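Local coordinates for amino acid ABC transporter, binding protein (Thermus thermophilus, PDB 3VV5) that binds amino acids such as the lysine analogue L-thialysine as the periplasmic solute-binding component of an ABC transporter, at residues A[32-43]-A[73-84]; A[42-50]-A[57-65]. One frame throughout, in Å; residues are numbered along the deposited sequence.

Contact 1: A[32-43]-A[73-84]. With SLZ (L-thialysine), chain C.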
loop_
_atom_site.group_PDB
_atom_site.type_symbol
_atom_site.label_atom_id
_atom_site.label_comp_id
_atom_site.label_asym_id
_atom_site.label_seq_id
_atom_site.Cartn_x
_atom_site.Cartn_y
_atom_site.Cartn_z
ATOM N N ILE A 32 22.924 -0.276 10.426
ATOM C CA ILE A 32 22.272 -1.375 9.711
ATOM C C ILE A 32 23.314 -2.127 8.882
ATOM O O ILE A 32 23.403 -3.337 8.953
ATOM C CB ILE A 32 21.083 -0.852 8.858
ATOM C CG1 ILE A 32 19.970 -0.341 9.789
ATOM C CG2 ILE A 32 20.549 -1.945 7.933
ATOM C CD1 ILE A 32 19.082 0.773 9.238
ATOM N N LYS A 33 24.131 -1.386 8.144
ATOM C CA LYS A 33 25.221 -1.939 7.338
ATOM C C LYS A 33 26.078 -2.992 8.066
ATOM O O LYS A 33 26.252 -4.124 7.604
ATOM C CB LYS A 33 26.125 -0.795 6.896
ATOM C CG LYS A 33 26.542 -0.758 5.440
ATOM C CD LYS A 33 27.062 -2.081 4.893
ATOM C CE LYS A 33 25.991 -2.741 4.038
ATOM N NZ LYS A 33 26.566 -3.447 2.865
ATOM N N ARG A 34 26.625 -2.602 9.202
ATOM C CA ARG A 34 27.528 -3.474 9.939
ATOM C C ARG A 34 26.822 -4.727 10.478
ATOM O O ARG A 34 27.446 -5.779 10.623
ATOM C CB ARG A 34 28.207 -2.700 11.059
ATOM C CG ARG A 34 27.264 -2.004 12.010
ATOM C CD ARG A 34 26.903 -2.864 13.220
ATOM N NE ARG A 34 25.799 -2.298 14.001
ATOM C CZ ARG A 34 25.867 -1.151 14.678
ATOM N NH1 ARG A 34 26.979 -0.413 14.654
ATOM N NH2 ARG A 34 24.816 -0.730 15.369
ATOM N N SER A 35 25.526 -4.618 10.753
ATOM C CA SER A 35 24.772 -5.776 11.230
ATOM C C SER A 35 24.518 -6.739 10.085
ATOM O O SER A 35 24.350 -7.932 10.309
ATOM C CB SER A 35 23.476 -5.373 11.930
ATOM O OG SER A 35 22.465 -5.042 10.989
ATOM N N GLY A 36 24.513 -6.218 8.854
ATOM C CA GLY A 36 24.323 -7.043 7.662
ATOM C C GLY A 36 22.868 -7.343 7.347
ATOM O O GLY A 36 22.574 -7.938 6.315
ATOM N N GLU A 37 21.954 -6.931 8.223
ATOM C CA GLU A 37 20.511 -7.161 7.997
ATOM C C GLU A 37 19.683 -5.886 8.168
ATOM O O GLU A 37 19.987 -5.061 9.009
ATOM C CB GLU A 37 19.963 -8.268 8.907
ATOM C CG GLU A 37 20.327 -8.118 10.395
ATOM C CD GLU A 37 19.120 -7.998 11.308
ATOM O OE1 GLU A 37 19.149 -7.101 12.191
ATOM O OE2 GLU A 37 18.150 -8.785 11.154
ATOM N N ILE A 38 18.634 -5.740 7.353
ATOM C CA ILE A 38 17.679 -4.650 7.495
ATOM C C ILE A 38 16.274 -5.234 7.755
ATOM O O ILE A 38 15.797 -6.129 7.026
ATOM C CB ILE A 38 17.701 -3.706 6.258
ATOM C CG1 ILE A 38 16.889 -2.425 6.536
ATOM C CG2 ILE A 38 17.209 -4.433 4.973
ATOM C CD1 ILE A 38 17.289 -1.255 5.685
ATOM N N ARG A 39 15.634 -4.726 8.800
ATOM C CA ARG A 39 14.297 -5.171 9.173
ATOM C C ARG A 39 13.269 -4.310 8.476
ATOM O O ARG A 39 13.264 -3.086 8.638
ATOM C CB ARG A 39 14.065 -5.051 10.674
ATOM C CG ARG A 39 15.153 -5.615 11.602
ATOM C CD ARG A 39 14.635 -5.444 13.029
ATOM N NE ARG A 39 15.643 -4.970 13.973
ATOM C CZ ARG A 39 15.845 -3.692 14.313
ATOM N NH1 ARG A 39 16.791 -3.409 15.198
ATOM N NH2 ARG A 39 15.131 -2.694 13.779
ATOM N N ILE A 40 12.371 -4.955 7.735
ATOM C CA ILE A 40 11.394 -4.248 6.903
ATOM C C ILE A 40 9.969 -4.577 7.359
ATOM O O ILE A 40 9.597 -5.748 7.422
ATOM C CB ILE A 40 11.550 -4.645 5.417
ATOM C CG1 ILE A 40 13.037 -4.708 5.009
ATOM C CG2 ILE A 40 10.761 -3.678 4.506
ATOM C CD1 ILE A 40 13.235 -5.171 3.541
ATOM N N GLY A 41 9.187 -3.551 7.682
ATOM C CA GLY A 41 7.797 -3.753 8.136
ATOM C C GLY A 41 6.865 -3.699 6.940
ATOM O O GLY A 41 7.037 -2.860 6.052
ATOM N N THR A 42 5.928 -4.640 6.872
ATOM C CA THR A 42 4.895 -4.601 5.833
ATOM C C THR A 42 3.607 -5.205 6.412
ATOM O O THR A 42 3.585 -5.571 7.577
ATOM C CB THR A 42 5.328 -5.311 4.520
ATOM O OG1 THR A 42 4.529 -4.812 3.443
ATOM C CG2 THR A 42 5.136 -6.815 4.605
ATOM N N GLU A 43 2.552 -5.297 5.614
ATOM C CA GLU A 43 1.288 -5.830 6.108
ATOM C C GLU A 43 1.097 -7.293 5.730
ATOM O O GLU A 43 0.960 -8.154 6.617
ATOM C CB GLU A 43 0.099 -4.994 5.604
ATOM C CG GLU A 43 -1.253 -5.486 6.165
ATOM C CD GLU A 43 -2.406 -5.194 5.230
ATOM O OE1 GLU A 43 -2.225 -5.391 4.012
ATOM O OE2 GLU A 43 -3.489 -4.777 5.702
ATOM N N LEU A 73 21.910 -2.310 -1.569
ATOM C CA LEU A 73 22.597 -1.715 -0.409
ATOM C C LEU A 73 23.502 -2.693 0.348
ATOM O O LEU A 73 24.176 -2.295 1.304
ATOM C CB LEU A 73 21.589 -1.106 0.560
ATOM C CG LEU A 73 20.771 0.059 0.036
ATOM C CD1 LEU A 73 19.581 0.335 0.979
ATOM C CD2 LEU A 73 21.657 1.311 -0.173
ATOM N N GLY A 74 23.520 -3.951 -0.090
ATOM C CA GLY A 74 24.339 -5.015 0.519
ATOM C C GLY A 74 23.808 -5.571 1.833
ATOM O O GLY A 74 24.586 -5.934 2.727
ATOM N N LEU A 75 22.486 -5.653 1.947
ATOM C CA LEU A 75 21.832 -6.018 3.204
ATOM C C LEU A 75 20.946 -7.233 3.052
ATOM O O LEU A 75 20.302 -7.407 2.030
ATOM C CB LEU A 75 20.961 -4.862 3.702
ATOM C CG LEU A 75 21.675 -3.554 4.009
ATOM C CD1 LEU A 75 20.669 -2.386 4.118
ATOM C CD2 LEU A 75 22.509 -3.726 5.276
ATOM N N LYS A 76 20.883 -8.053 4.093
ATOM C CA LYS A 76 19.951 -9.183 4.102
ATOM C C LYS A 76 18.604 -8.634 4.588
ATOM O O LYS A 76 18.544 -8.042 5.642
ATOM C CB LYS A 76 20.452 -10.272 5.041
ATOM C CG LYS A 76 21.832 -10.840 4.672
ATOM C CD LYS A 76 21.761 -11.703 3.404
ATOM C CE LYS A 76 23.139 -12.124 2.917
ATOM N NZ LYS A 76 23.921 -10.948 2.392
ATOM N N PRO A 77 17.531 -8.794 3.800
ATOM C CA PRO A 77 16.243 -8.302 4.319
ATOM C C PRO A 77 15.598 -9.277 5.318
ATOM O O PRO A 77 15.716 -10.501 5.157
ATOM C CB PRO A 77 15.388 -8.136 3.044
ATOM C CG PRO A 77 16.005 -9.066 2.022
ATOM C CD PRO A 77 17.443 -9.294 2.414
ATOM N N ARG A 78 14.977 -8.735 6.357
ATOM C CA ARG A 78 14.192 -9.496 7.326
ATOM C C ARG A 78 12.819 -8.868 7.359
ATOM O O ARG A 78 12.673 -7.721 7.776
ATOM C CB ARG A 78 14.765 -9.374 8.735
ATOM C CG ARG A 78 14.613 -10.628 9.583
ATOM C CD ARG A 78 13.181 -11.187 9.659
ATOM N NE ARG A 78 13.081 -12.194 10.716
ATOM C CZ ARG A 78 12.941 -11.910 12.012
ATOM N NH1 ARG A 78 12.874 -10.645 12.419
ATOM N NH2 ARG A 78 12.872 -12.894 12.906
ATOM N N TRP A 79 11.815 -9.610 6.925
ATOM C CA TRP A 79 10.491 -9.019 6.799
ATOM C C TRP A 79 9.675 -9.309 8.051
ATOM O O TRP A 79 9.708 -10.422 8.590
ATOM C CB TRP A 79 9.761 -9.564 5.562
ATOM C CG TRP A 79 10.337 -9.079 4.255
ATOM C CD1 TRP A 79 11.366 -9.641 3.554
ATOM C CD2 TRP A 79 9.911 -7.927 3.504
ATOM N NE1 TRP A 79 11.603 -8.910 2.402
ATOM C CE2 TRP A 79 10.723 -7.856 2.352
ATOM C CE3 TRP A 79 8.922 -6.950 3.701
ATOM C CZ2 TRP A 79 10.577 -6.846 1.394
ATOM C CZ3 TRP A 79 8.763 -5.943 2.736
ATOM C CH2 TRP A 79 9.596 -5.899 1.606
ATOM N N ILE A 80 8.934 -8.300 8.479
ATOM C CA ILE A 80 8.026 -8.411 9.621
ATOM C C ILE A 80 6.651 -7.943 9.152
ATOM O O ILE A 80 6.491 -6.780 8.781
ATOM C CB ILE A 80 8.502 -7.502 10.782
ATOM C CG1 ILE A 80 9.981 -7.762 11.113
ATOM C CG2 ILE A 80 7.565 -7.645 12.023
ATOM C CD1 ILE A 80 10.191 -8.527 12.395
ATOM N N ALA A 81 5.677 -8.849 9.175
ATOM C CA ALA A 81 4.314 -8.572 8.723
ATOM C C ALA A 81 3.391 -8.253 9.902
ATOM O O ALA A 81 3.211 -9.077 10.768
ATOM C CB ALA A 81 3.765 -9.771 7.946
ATOM N N GLN A 82 2.795 -7.066 9.906
ATOM C CA GLN A 82 1.956 -6.616 11.029
ATOM C C GLN A 82 0.684 -5.966 10.510
ATOM O O GLN A 82 0.619 -5.542 9.357
ATOM C CB GLN A 82 2.712 -5.552 11.858
ATOM C CG GLN A 82 4.006 -6.015 12.533
ATOM C CD GLN A 82 3.735 -6.763 13.830
ATOM O OE1 GLN A 82 3.815 -7.994 13.890
ATOM N NE2 GLN A 82 3.397 -6.019 14.871
ATOM N N SER A 83 -0.311 -5.813 11.380
ATOM C CA SER A 83 -1.530 -5.098 11.001
ATOM C C SER A 83 -1.214 -3.699 10.435
ATOM O O SER A 83 -0.382 -2.972 10.994
ATOM C CB SER A 83 -2.481 -5.026 12.205
ATOM O OG SER A 83 -3.696 -4.393 11.838
ATOM N N PHE A 84 -1.849 -3.333 9.313
ATOM C CA PHE A 84 -1.525 -2.089 8.626
ATOM C C PHE A 84 -1.506 -0.857 9.553
ATOM O O PHE A 84 -0.540 -0.082 9.525
ATOM C CB PHE A 84 -2.450 -1.825 7.419
ATOM C CG PHE A 84 -2.164 -0.517 6.709
ATOM C CD1 PHE A 84 -1.042 -0.373 5.892
ATOM C CD2 PHE A 84 -3.000 0.584 6.884
ATOM C CE1 PHE A 84 -0.761 0.846 5.245
ATOM C CE2 PHE A 84 -2.732 1.816 6.242
ATOM C CZ PHE A 84 -1.609 1.949 5.416
HETATM N N SLZ C . -2.949 3.319 -0.053
HETATM C CA SLZ C . -3.440 2.922 1.286
HETATM C CB SLZ C . -2.590 1.756 1.859
HETATM S SG SLZ C . -3.285 0.066 1.924
HETATM C CD SLZ C . -1.797 -0.731 2.627
HETATM C CE SLZ C . -1.907 -2.202 3.039
HETATM N NZ SLZ C . -0.570 -2.810 2.941
HETATM C C SLZ C . -3.180 4.133 2.178
HETATM O O SLZ C . -3.885 4.274 3.189
HETATM O OXT SLZ C . -2.260 4.906 1.825
HETATM O O HOH W 1 -3.938 -5.092 8.396
#
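I40 and W79, neighbours on adjacent parallel strands, make the main apolar contact. Methyl CG2 of I40 sits over the face of the indole, 3.5 Å from W79 CZ3, while CD1 continues along that face to P77 CB. With I40 CG1 beside the backbone N (chi1 -43°), both branches are turned to the ring. Nearer the start of the strands, L75 spreads its two methyls against I32 CG2 and I38.

Backbone bonds form an unbroken parallel ladder, from K76 N to G36 O (2.8 Å) through to Q82 N to T42 O (2.9 Å). The strands are the parallel pair of a beta-alpha-beta unit whose helix 61-72 touches I38, P77 and W79. K33 NZ donates to L73 O on a lone pair and to G74 O from above the carbonyl plane, where a Schellman motif closes that helix.

At the far end L-thialysine lays its CD 3.2 Å from F84 CE1, and its NZ bonds weakly to E43 OE1. E43 OE2 accepts a hydrogen bond from a water that accepts from F84 N. Q147 NE2 also bonds OE2 and A45 N bonds OE1; such neutral donors probably help to keep the carboxylate facing the ligand's amine anionic.

Contact 2: A[42-50]-A[57-65]. With SLZ (L-thialysine), chain C.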
loop_
_atom_site.group_PDB
_atom_site.type_symbol
_atom_site.label_atom_id
_atom_site.label_comp_id
_atom_site.label_asym_id
_atom_site.label_seq_id
_atom_site.Cartn_x
_atom_site.Cartn_y
_atom_site.Cartn_z
ATOM N N THR A 42 5.928 -4.640 6.872
ATOM C CA THR A 42 4.895 -4.601 5.833
ATOM C C THR A 42 3.607 -5.205 6.412
ATOM O O THR A 42 3.585 -5.571 7.577
ATOM C CB THR A 42 5.328 -5.311 4.520
ATOM O OG1 THR A 42 4.529 -4.812 3.443
ATOM C CG2 THR A 42 5.136 -6.815 4.605
ATOM N N GLU A 43 2.552 -5.297 5.614
ATOM C CA GLU A 43 1.288 -5.830 6.108
ATOM C C GLU A 43 1.097 -7.293 5.730
ATOM O O GLU A 43 0.960 -8.154 6.617
ATOM C CB GLU A 43 0.099 -4.994 5.604
ATOM C CG GLU A 43 -1.253 -5.486 6.165
ATOM C CD GLU A 43 -2.406 -5.194 5.230
ATOM O OE1 GLU A 43 -2.225 -5.391 4.012
ATOM O OE2 GLU A 43 -3.489 -4.777 5.702
ATOM N N GLY A 44 1.049 -7.568 4.428
ATOM C CA GLY A 44 0.884 -8.934 3.944
ATOM C C GLY A 44 -0.581 -9.266 3.679
ATOM O O GLY A 44 -0.932 -10.436 3.563
ATOM N N ALA A 45 -1.441 -8.252 3.593
ATOM C CA ALA A 45 -2.844 -8.491 3.232
ATOM C C ALA A 45 -3.341 -7.557 2.126
ATOM O O ALA A 45 -4.531 -7.190 2.078
ATOM C CB ALA A 45 -3.742 -8.424 4.479
ATOM N N PHE A 46 -2.435 -7.183 1.218
ATOM C CA PHE A 46 -2.764 -6.204 0.165
ATOM C C PHE A 46 -2.245 -6.660 -1.193
ATOM O O PHE A 46 -1.294 -6.077 -1.710
ATOM C CB PHE A 46 -2.162 -4.826 0.532
ATOM C CG PHE A 46 -2.914 -3.627 -0.029
ATOM C CD1 PHE A 46 -4.288 -3.470 0.194
ATOM C CD2 PHE A 46 -2.239 -2.622 -0.720
ATOM C CE1 PHE A 46 -4.981 -2.334 -0.270
ATOM C CE2 PHE A 46 -2.925 -1.459 -1.210
ATOM C CZ PHE A 46 -4.284 -1.319 -0.983
ATOM N N PRO A 47 -2.837 -7.740 -1.770
ATOM C CA PRO A 47 -2.346 -8.198 -3.066
ATOM C C PRO A 47 -2.743 -7.184 -4.149
ATOM O O PRO A 47 -3.872 -6.656 -4.107
ATOM C CB PRO A 47 -3.105 -9.520 -3.280
ATOM C CG PRO A 47 -4.414 -9.322 -2.511
ATOM C CD PRO A 47 -3.996 -8.538 -1.290
ATOM N N PRO A 48 -1.884 -6.968 -5.159
ATOM C CA PRO A 48 -0.611 -7.659 -5.461
ATOM C C PRO A 48 0.628 -6.933 -4.934
ATOM O O PRO A 48 1.739 -7.261 -5.335
ATOM C CB PRO A 48 -0.592 -7.647 -6.998
ATOM C CG PRO A 48 -1.241 -6.322 -7.327
ATOM C CD PRO A 48 -2.341 -6.159 -6.309
ATOM N N PHE A 49 0.443 -5.962 -4.048
ATOM C CA PHE A 49 1.569 -5.143 -3.534
ATOM C C PHE A 49 2.394 -5.832 -2.452
ATOM O O PHE A 49 3.639 -5.886 -2.537
ATOM C CB PHE A 49 1.039 -3.798 -3.040
ATOM C CG PHE A 49 0.553 -2.922 -4.155
ATOM C CD1 PHE A 49 1.478 -2.261 -4.973
ATOM C CD2 PHE A 49 -0.801 -2.788 -4.423
ATOM C CE1 PHE A 49 1.058 -1.487 -6.034
ATOM C CE2 PHE A 49 -1.241 -1.987 -5.491
ATOM C CZ PHE A 49 -0.307 -1.331 -6.294
ATOM N N ASN A 50 1.705 -6.336 -1.424
ATOM C CA ASN A 50 2.361 -7.083 -0.348
ATOM C C ASN A 50 1.348 -8.042 0.265
ATOM O O ASN A 50 0.305 -7.619 0.774
ATOM C CB ASN A 50 2.993 -6.149 0.724
ATOM C CG ASN A 50 1.962 -5.232 1.430
ATOM O OD1 ASN A 50 1.382 -5.589 2.470
ATOM N ND2 ASN A 50 1.765 -4.032 0.882
ATOM N N GLN A 57 4.145 -17.520 1.714
ATOM C CA GLN A 57 5.383 -16.773 1.584
ATOM C C GLN A 57 5.001 -15.337 1.237
ATOM O O GLN A 57 4.130 -15.114 0.428
ATOM C CB GLN A 57 6.233 -17.425 0.494
ATOM C CG GLN A 57 7.284 -16.547 -0.135
ATOM C CD GLN A 57 8.191 -17.315 -1.089
ATOM O OE1 GLN A 57 8.473 -18.498 -0.883
ATOM N NE2 GLN A 57 8.655 -16.640 -2.140
ATOM N N LEU A 58 5.662 -14.374 1.873
ATOM C CA LEU A 58 5.416 -12.969 1.602
ATOM C C LEU A 58 5.965 -12.619 0.223
ATOM O O LEU A 58 7.129 -12.928 -0.099
ATOM C CB LEU A 58 6.131 -12.145 2.668
ATOM C CG LEU A 58 5.874 -10.677 2.938
ATOM C CD1 LEU A 58 4.382 -10.363 3.013
ATOM C CD2 LEU A 58 6.578 -10.365 4.273
ATOM N N THR A 59 5.123 -12.002 -0.597
ATOM C CA THR A 59 5.522 -11.596 -1.942
ATOM C C THR A 59 4.688 -10.384 -2.394
ATOM O O THR A 59 3.950 -9.749 -1.591
ATOM C CB THR A 59 5.462 -12.810 -2.933
ATOM O OG1 THR A 59 6.001 -12.456 -4.215
ATOM C CG2 THR A 59 4.030 -13.357 -3.058
ATOM N N GLY A 60 4.842 -10.026 -3.657
ATOM C CA GLY A 60 4.150 -8.874 -4.211
ATOM C C GLY A 60 5.137 -7.850 -4.744
ATOM O O GLY A 60 6.339 -7.938 -4.492
ATOM N N PHE A 61 4.620 -6.880 -5.493
ATOM C CA PHE A 61 5.437 -5.777 -6.032
ATOM C C PHE A 61 6.357 -5.125 -4.996
ATOM O O PHE A 61 7.554 -4.897 -5.258
ATOM C CB PHE A 61 4.505 -4.737 -6.659
ATOM C CG PHE A 61 5.201 -3.531 -7.171
ATOM C CD1 PHE A 61 6.027 -3.615 -8.300
ATOM C CD2 PHE A 61 5.045 -2.307 -6.530
ATOM C CE1 PHE A 61 6.689 -2.487 -8.790
ATOM C CE2 PHE A 61 5.715 -1.169 -6.997
ATOM C CZ PHE A 61 6.536 -1.253 -8.134
ATOM N N GLU A 62 5.814 -4.836 -3.816
ATOM C CA GLU A 62 6.593 -4.139 -2.781
ATOM C C GLU A 62 7.656 -4.997 -2.127
ATOM O O GLU A 62 8.692 -4.492 -1.715
ATOM C CB GLU A 62 5.674 -3.507 -1.730
ATOM C CG GLU A 62 4.972 -2.314 -2.298
ATOM C CD GLU A 62 4.036 -1.612 -1.324
ATOM O OE1 GLU A 62 3.079 -2.239 -0.831
ATOM O OE2 GLU A 62 4.228 -0.403 -1.110
ATOM N N VAL A 63 7.392 -6.294 -2.050
ATOM C CA VAL A 63 8.356 -7.248 -1.507
ATOM C C VAL A 63 9.533 -7.438 -2.475
ATOM O O VAL A 63 10.707 -7.389 -2.052
ATOM C CB VAL A 63 7.666 -8.571 -1.133
ATOM C CG1 VAL A 63 8.674 -9.630 -0.661
ATOM C CG2 VAL A 63 6.567 -8.330 -0.026
ATOM N N ASP A 64 9.238 -7.591 -3.769
ATOM C CA ASP A 64 10.312 -7.643 -4.791
ATOM C C ASP A 64 11.154 -6.368 -4.795
ATOM O O ASP A 64 12.385 -6.420 -4.877
ATOM C CB ASP A 64 9.736 -7.896 -6.180
ATOM C CG ASP A 64 9.335 -9.352 -6.392
ATOM O OD1 ASP A 64 9.709 -10.202 -5.556
ATOM O OD2 ASP A 64 8.665 -9.645 -7.402
ATOM N N LEU A 65 10.492 -5.221 -4.686
ATOM C CA LEU A 65 11.198 -3.938 -4.641
ATOM C C LEU A 65 12.046 -3.811 -3.381
ATOM O O LEU A 65 13.240 -3.437 -3.438
ATOM C CB LEU A 65 10.214 -2.745 -4.714
ATOM C CG LEU A 65 10.324 -1.567 -5.699
ATOM C CD1 LEU A 65 9.796 -0.258 -5.067
ATOM C CD2 LEU A 65 11.685 -1.309 -6.349
HETATM N N SLZ C . -2.949 3.319 -0.053
HETATM C CA SLZ C . -3.440 2.922 1.286
HETATM C CB SLZ C . -2.590 1.756 1.859
HETATM S SG SLZ C . -3.285 0.066 1.924
HETATM C CD SLZ C . -1.797 -0.731 2.627
HETATM C CE SLZ C . -1.907 -2.202 3.039
HETATM N NZ SLZ C . -0.570 -2.810 2.941
HETATM C C SLZ C . -3.180 4.133 2.178
HETATM O O SLZ C . -3.885 4.274 3.189
HETATM O OXT SLZ C . -2.260 4.906 1.825
#
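F49 lays its ring alongside that of F61, both side chains pointing the same way, with F61 CD2 at the edge of the F49 ring, 3.9 Å from F49 CD1. Y120 stacks on F49, and F253 from helix 244-253 meets both phenylalanines, making an aromatic cluster beside the 46-50 turn.

Backbone bonds fasten the loop to the first turn of helix 61-72. F61 N donates to P48 O (2.9 Å) and E62 N to F49 O (2.7 Å). G60 holds the N-cap position and lets these carbonyls come close: its CA lies 3.1 Å from P48 O. A cis peptide precedes P48, in the turn between strands 45-46 and 50-52.

N50 is the polar centre of the contact. Its CG sits between backbone N and carbonyl carbon (chi1 61°), turning the amide toward the pocket. ND2 donates to E62 OE1 at 2.8 Å, nearly along the C-O axis of the carboxylate and close to the amide plane, though the bond is bent at the hydrogen (141°); S102 OG also bonds OE1, and H119 NE2 bonds OE2. On the amide's other end, OD1 receives G44 N in a nearly straight bond (2.8 Å, 174°). Both ends are therefore spoken for, which fixes which way round the amide lies.

Farther off, T42 CG2 and L58 CD2 meet tip to tip, and L58 CD1 packs on G44 CA.

On the ligand side, F46 offers a ring face to the sulfur of L-thialysine, its CZ 3.4 Å from SG, while the amine NZ lies 3.3 Å from N50 ND2 without a bond between them. E62 is thus a second-shell residue: it orients N50, whose OD1 holds the G44 turn, and, if ionised, would probably add negative potential near the ligand's amine.

Overall arrangement
From the N terminus, helix 29-35 leads into strand 37-42, and the chain then turns at the ligand pocket through 42-50. Contact 2 closes the short loop between that turn and 57-65, where strand 58-59 gives way to helix 61-72. The helix carries the chain back to strand 76-81, and contact 1 closes the longer loop around it, so contact 2 is nested inside contact 1 in a beta-alpha-beta crossover. The two share T42 and E43, and their centres lie about 14 Å apart. W79 joins them directly, its CZ2 3.5 Å from V63 O and its CB 3.5 Å from L58 CD2. Together they tie the parallel strands to helix 61-72 and to the loop that carries E43, F46 and N50 to L-thialysine.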